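Local coordinates for protein NAD(FAD)-dependent dehydrogenase, NirB-family (N-terminal domain) (Clostridium acetobutylicum, PDB 3KLJ) that catalyses the NADH-dependent reduction of rubredoxin, using one bound FAD per monomer to pass electrons into the dioxygen-scavenging chain of an obligate anaerobe, at residues L342-A350 and A365-I375. Residues are numbered along the deposited sequence; the frame is centred on the assembly and turned at random. Where two conformers were deposited one is given.
Sequences LKENKIDAA and AIDSSKSFDNI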
ATOM      1  N   LEU A 342      -1.665 -23.178 -14.493  1.00 20.60           N
ATOM      2  CA  LEU A 342      -2.879 -23.431 -15.255  1.00 20.81           C
ATOM      3  C   LEU A 342      -3.994 -24.023 -14.420  1.00 20.69           C
ATOM      4  O   LEU A 342      -3.758 -24.812 -13.505  1.00 20.75           O
ATOM      5  CB  LEU A 342      -2.594 -24.352 -16.447  1.00 20.85           C
ATOM      6  CG  LEU A 342      -2.154 -23.673 -17.738  1.00 22.09           C
ATOM      7  CD1 LEU A 342      -0.722 -23.158 -17.646  1.00 23.95           C
ATOM      8  CD2 LEU A 342      -2.308 -24.627 -18.905  1.00 22.30           C
ATOM      9  N   LYS A 343      -5.215 -23.621 -14.748  1.00 20.75           N
ATOM     10  CA  LYS A 343      -6.409 -24.285 -14.255  1.00 20.65           C
ATOM     11  C   LYS A 343      -7.172 -24.752 -15.481  1.00 20.44           C
ATOM     12  O   LYS A 343      -7.893 -23.973 -16.112  1.00 20.51           O
ATOM     13  CB  LYS A 343      -7.243 -23.339 -13.392  1.00 20.81           C
ATOM     14  CG  LYS A 343      -8.163 -24.049 -12.409  1.00 21.59           C
ATOM     15  CD  LYS A 343      -8.124 -23.382 -11.035  1.00 22.56           C
ATOM     16  CE  LYS A 343      -6.826 -23.704 -10.298  1.00 22.94           C
ATOM     17  NZ  LYS A 343      -6.612 -22.824  -9.116  1.00 23.20           N
ATOM     18  N   GLU A 344      -6.972 -26.024 -15.821  1.00 20.23           N
ATOM     19  CA  GLU A 344      -7.504 -26.633 -17.045  1.00 19.87           C
ATOM     20  C   GLU A 344      -6.776 -26.081 -18.271  1.00 19.68           C
ATOM     21  O   GLU A 344      -5.576 -26.318 -18.448  1.00 19.67           O
ATOM     22  CB  GLU A 344      -9.028 -26.440 -17.172  1.00 20.00           C
ATOM     23  CG  GLU A 344      -9.879 -27.109 -16.098  1.00 20.26           C
ATOM     24  CD  GLU A 344      -9.830 -28.624 -16.160  1.00 20.74           C
ATOM     25  OE1 GLU A 344      -8.891 -29.210 -15.578  1.00 20.97           O
ATOM     26  OE2 GLU A 344     -10.738 -29.227 -16.778  1.00 20.98           O
ATOM     27  N   ASN A 345      -7.511 -25.345 -19.106  1.00 19.33           N
ATOM     28  CA  ASN A 345      -6.917 -24.732 -20.290  0.50 18.97           C
ATOM     29  C   ASN A 345      -6.838 -23.208 -20.172  1.00 18.96           C
ATOM     30  O   ASN A 345      -6.735 -22.485 -21.169  1.00 18.93           O
ATOM     31  CB  ASN A 345      -7.647 -25.186 -21.554  0.50 18.92           C
ATOM     32  CG  ASN A 345      -7.495 -26.673 -21.801  0.50 18.35           C
ATOM     33  OD1 ASN A 345      -7.858 -27.493 -20.958  0.50 17.79           O
ATOM     34  ND2 ASN A 345      -6.945 -27.030 -22.956  0.50 17.94           N
ATOM     35  N   LYS A 346      -6.851 -22.736 -18.928  1.00 18.60           N
ATOM     36  CA  LYS A 346      -6.781 -21.315 -18.629  1.00 18.20           C
ATOM     37  C   LYS A 346      -5.564 -21.029 -17.764  1.00 17.84           C
ATOM     38  O   LYS A 346      -5.156 -21.871 -16.969  1.00 17.69           O
ATOM     39  CB  LYS A 346      -8.062 -20.863 -17.923  1.00 18.38           C
ATOM     40  CG  LYS A 346      -9.332 -21.208 -18.700  1.00 19.22           C
ATOM     41  CD  LYS A 346     -10.505 -20.339 -18.304  1.00 20.39           C
ATOM     42  CE  LYS A 346     -11.590 -20.388 -19.367  1.00 21.04           C
ATOM     43  NZ  LYS A 346     -12.660 -19.382 -19.135  1.00 21.79           N
ATOM     44  N   ILE A 347      -4.966 -19.853 -17.938  1.00 17.22           N
ATOM     45  CA  ILE A 347      -3.924 -19.417 -17.022  1.00 16.71           C
ATOM     46  C   ILE A 347      -4.616 -18.788 -15.811  1.00 16.81           C
ATOM     47  O   ILE A 347      -5.355 -17.805 -15.948  1.00 16.93           O
ATOM     48  CB  ILE A 347      -2.935 -18.428 -17.671  1.00 16.41           C
ATOM     49  CG1 ILE A 347      -2.325 -19.025 -18.944  1.00 15.96           C
ATOM     50  CG2 ILE A 347      -1.843 -18.041 -16.677  1.00 15.37           C
ATOM     51  CD1 ILE A 347      -1.469 -18.052 -19.730  1.00 14.95           C
ATOM     52  N   ASP A 348      -4.394 -19.385 -14.642  1.00 16.42           N
ATOM     53  CA  ASP A 348      -5.007 -18.941 -13.393  1.00 16.25           C
ATOM     54  C   ASP A 348      -4.103 -17.982 -12.626  1.00 16.03           C
ATOM     55  O   ASP A 348      -4.583 -17.081 -11.939  1.00 16.24           O
ATOM     56  CB  ASP A 348      -5.336 -20.147 -12.502  1.00 16.46           C
ATOM     57  CG  ASP A 348      -6.117 -19.763 -11.248  1.00 16.23           C
ATOM     58  OD1 ASP A 348      -7.233 -19.230 -11.379  1.00 16.61           O
ATOM     59  OD2 ASP A 348      -5.617 -20.000 -10.130  1.00 16.18           O
ATOM     60  N   ALA A 349      -2.795 -18.190 -12.735  1.00 15.67           N
ATOM     61  CA  ALA A 349      -1.825 -17.366 -12.023  1.00 15.44           C
ATOM     62  C   ALA A 349      -0.481 -17.398 -12.717  1.00 15.29           C
ATOM     63  O   ALA A 349      -0.106 -18.399 -13.338  1.00 15.12           O
ATOM     64  CB  ALA A 349      -1.683 -17.816 -10.579  1.00 15.19           C
ATOM     65  N   ALA A 350       0.235 -16.285 -12.620  1.00 14.99           N
ATOM     66  CA  ALA A 350       1.548 -16.161 -13.234  1.00 14.12           C
ATOM     67  C   ALA A 350       2.349 -15.064 -12.566  1.00 13.97           C
ATOM     68  O   ALA A 350       1.782 -14.068 -12.089  1.00 13.91           O
ATOM     69  CB  ALA A 350       1.415 -15.870 -14.714  1.00 13.81           C
ATOM     70  N   ALA A 365      -3.977 -12.228 -20.493  1.00 20.57           N
ATOM     71  CA  ALA A 365      -4.494 -13.587 -20.679  1.00 20.49           C
ATOM     72  C   ALA A 365      -5.288 -14.089 -19.470  1.00 20.58           C
ATOM     73  O   ALA A 365      -6.386 -14.623 -19.630  1.00 20.35           O
ATOM     74  CB  ALA A 365      -3.360 -14.549 -21.002  1.00 20.68           C
ATOM     75  N   ILE A 366      -4.719 -13.927 -18.272  1.00 20.76           N
ATOM     76  CA  ILE A 366      -5.407 -14.267 -17.021  1.00 21.06           C
ATOM     77  C   ILE A 366      -6.689 -13.446 -16.861  1.00 21.34           C
ATOM     78  O   ILE A 366      -7.775 -14.011 -16.685  1.00 21.41           O
ATOM     79  CB  ILE A 366      -4.489 -14.061 -15.792  1.00 20.86           C
ATOM     80  CG1 ILE A 366      -3.361 -15.100 -15.802  1.00 20.91           C
ATOM     81  CG2 ILE A 366      -5.287 -14.156 -14.489  1.00 21.03           C
ATOM     82  CD1 ILE A 366      -2.147 -14.712 -15.000  1.00 19.61           C
ATOM     83  N   ASP A 367      -6.551 -12.120 -16.935  1.00 21.63           N
ATOM     84  CA  ASP A 367      -7.669 -11.189 -16.730  1.00 21.96           C
ATOM     85  C   ASP A 367      -8.805 -11.399 -17.722  1.00 21.87           C
ATOM     86  O   ASP A 367      -9.971 -11.408 -17.330  1.00 21.89           O
ATOM     87  CB  ASP A 367      -7.193  -9.732 -16.779  1.00 22.07           C
ATOM     88  CG  ASP A 367      -6.471  -9.302 -15.511  1.00 23.52           C
ATOM     89  OD1 ASP A 367      -6.333 -10.114 -14.564  1.00 25.44           O
ATOM     90  OD2 ASP A 367      -6.032  -8.131 -15.456  1.00 25.33           O
ATOM     91  N   SER A 368      -8.462 -11.574 -18.999  1.00 21.90           N
ATOM     92  CA  SER A 368      -9.457 -11.811 -20.056  1.00 21.89           C
ATOM     93  C   SER A 368      -9.923 -13.267 -20.087  1.00 21.79           C
ATOM     94  O   SER A 368     -10.823 -13.617 -20.850  1.00 21.64           O
ATOM     95  CB  SER A 368      -8.902 -11.409 -21.427  1.00 21.83           C
ATOM     96  OG  SER A 368      -7.805 -12.240 -21.789  1.00 22.43           O
ATOM     97  N   SER A 369      -9.298 -14.105 -19.259  1.00 21.93           N
ATOM     98  CA  SER A 369      -9.649 -15.522 -19.107  1.00 22.18           C
ATOM     99  C   SER A 369      -9.555 -16.274 -20.436  1.00 22.40           C
ATOM    100  O   SER A 369     -10.479 -16.988 -20.841  1.00 22.27           O
ATOM    101  CB  SER A 369     -11.028 -15.676 -18.449  1.00 22.32           C
ATOM    102  OG  SER A 369     -11.376 -17.038 -18.284  1.00 22.49           O
ATOM    103  N   LYS A 370      -8.418 -16.097 -21.103  1.00 22.88           N
ATOM    104  CA  LYS A 370      -8.149 -16.714 -22.392  1.00 23.14           C
ATOM    105  C   LYS A 370      -7.970 -18.219 -22.256  1.00 23.06           C
ATOM    106  O   LYS A 370      -7.202 -18.696 -21.419  1.00 23.03           O
ATOM    107  CB  LYS A 370      -6.896 -16.100 -23.019  1.00 23.44           C
ATOM    108  CG  LYS A 370      -6.739 -16.396 -24.503  1.00 24.65           C
ATOM    109  CD  LYS A 370      -5.434 -15.840 -25.038  1.00 26.54           C
ATOM    110  CE  LYS A 370      -5.546 -15.576 -26.534  1.00 27.85           C
ATOM    111  NZ  LYS A 370      -4.475 -14.645 -26.955  1.00 28.83           N
ATOM    112  N   SER A 371      -8.686 -18.962 -23.089  1.00 23.12           N
ATOM    113  CA  SER A 371      -8.541 -20.411 -23.136  1.00 23.06           C
ATOM    114  C   SER A 371      -7.469 -20.793 -24.149  1.00 22.84           C
ATOM    115  O   SER A 371      -7.346 -20.165 -25.202  1.00 22.82           O
ATOM    116  CB  SER A 371      -9.871 -21.062 -23.485  1.00 22.96           C
ATOM    117  OG  SER A 371     -10.478 -20.370 -24.555  1.00 23.85           O
ATOM    118  N   PHE A 372      -6.698 -21.821 -23.813  1.00 22.42           N
ATOM    119  CA  PHE A 372      -5.583 -22.275 -24.632  1.00 22.22           C
ATOM    120  C   PHE A 372      -5.852 -23.706 -25.054  1.00 22.13           C
ATOM    121  O   PHE A 372      -5.819 -24.622 -24.221  1.00 22.18           O
ATOM    122  CB  PHE A 372      -4.265 -22.191 -23.842  1.00 22.12           C
ATOM    123  CG  PHE A 372      -3.846 -20.785 -23.510  1.00 22.18           C
ATOM    124  CD1 PHE A 372      -4.414 -20.109 -22.428  1.00 21.05           C
ATOM    125  CD2 PHE A 372      -2.888 -20.129 -24.288  1.00 21.53           C
ATOM    126  CE1 PHE A 372      -4.044 -18.807 -22.131  1.00 20.50           C
ATOM    127  CE2 PHE A 372      -2.498 -18.827 -23.991  1.00 21.08           C
ATOM    128  CZ  PHE A 372      -3.077 -18.163 -22.911  1.00 21.87           C
ATOM    129  N   ASP A 373      -6.129 -23.899 -26.341  1.00 21.99           N
ATOM    130  CA  ASP A 373      -6.416 -25.231 -26.873  1.00 21.96           C
ATOM    131  C   ASP A 373      -5.171 -26.121 -26.981  1.00 21.52           C
ATOM    132  O   ASP A 373      -5.280 -27.326 -27.202  1.00 21.91           O
ATOM    133  CB  ASP A 373      -7.171 -25.151 -28.214  1.00 22.25           C
ATOM    134  CG  ASP A 373      -6.453 -24.306 -29.252  1.00 23.31           C
ATOM    135  OD1 ASP A 373      -5.224 -24.458 -29.426  1.00 24.79           O
ATOM    136  OD2 ASP A 373      -7.127 -23.492 -29.918  1.00 25.64           O
ATOM    137  N   ASN A 374      -3.996 -25.523 -26.825  1.00 20.86           N
ATOM    138  CA  ASN A 374      -2.751 -26.270 -26.787  1.00 20.30           C
ATOM    139  C   ASN A 374      -1.976 -25.957 -25.503  1.00 19.77           C
ATOM    140  O   ASN A 374      -1.470 -24.852 -25.325  1.00 19.37           O
ATOM    141  CB  ASN A 374      -1.902 -25.962 -28.023  1.00 20.31           C
ATOM    142  CG  ASN A 374      -0.822 -27.005 -28.277  1.00 20.91           C
ATOM    143  OD1 ASN A 374      -0.544 -27.354 -29.425  1.00 22.83           O
ATOM    144  ND2 ASN A 374      -0.216 -27.511 -27.213  1.00 20.12           N
ATOM    145  N   ILE A 375      -1.894 -26.935 -24.609  1.00 18.99           N
ATOM    146  CA  ILE A 375      -1.167 -26.746 -23.355  1.00 18.50           C
ATOM    147  C   ILE A 375      -0.007 -27.739 -23.205  1.00 18.32           C
ATOM    148  O   ILE A 375       0.467 -27.987 -22.096  1.00 18.21           O
ATOM    149  CB  ILE A 375      -2.121 -26.767 -22.123  1.00 18.60           C
ATOM    150  CG1 ILE A 375      -2.885 -28.096 -22.029  1.00 18.22           C
ATOM    151  CG2 ILE A 375      -3.080 -25.572 -22.178  1.00 18.56           C
ATOM    152  CD1 ILE A 375      -3.514 -28.379 -20.669  1.00 18.51           C
TER
HETATM  153  O   HOH W   1      -6.105 -17.390 -19.357  1.00 17.83           O
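Asn-345 is hydrogen-bonded to Phe-372 twice, through its backbone and its side chain. Its carbonyl O accepts a hydrogen bond from Phe-372 N at 2.7 Å, in the carbonyl plane, and lies at the edge of the phenyl ring. CG sits beside the backbone N (chi1 -65°) and, in the conformer given, chi2 turns the amide so that ND2 donates to Phe-372 O at 2.9 Å, almost within the amide's own plane. Asn-345 belongs to the type II' turn of the hairpin joining strands 337-343 and 346-353, so the loop that follows helix 356-367 is tied to that turn.

Next door, the extended chain of Lys-346 reaches across to the loop, where NZ donates a hydrogen bond to Ser-369 OG at 2.8 Å. Ser-369 has positive phi in the Schellman motif that ends helix 356-367. Between strand and helix end, water 1 accepts from Ile-347 N and donates to Ala-365 O and Lys-370 O, linking three backbone groups of the strand, the helix end and the loop.

The apolar side centres on Ile-347, whose two branches part company. CG2 presses on Ile-366 CG1 at a tight 3.4 Å, the two side chains crossing at about a right angle, while CD1 comes obliquely to Phe-372 CZ at 3.6 Å. Farther along the strand, Ile-366 CD1 touches Ala-350 CB; at the hairpin end, Leu-342 CD2 slides past Ile-375 CG2. Ile-381 of helix 378-382 also touches Leu-342, Ile-347 and Phe-372.

This is packing in the C-terminal domain, away from the FAD. Most polar links use main-chain groups, and the Asn-345 amide and the Lys-346/Ser-369 pair add side-chain bonds; with the apolar contacts of Ile-347, Ile-366, Ala-350 and Phe-372, they probably fix the loop's course past the hairpin.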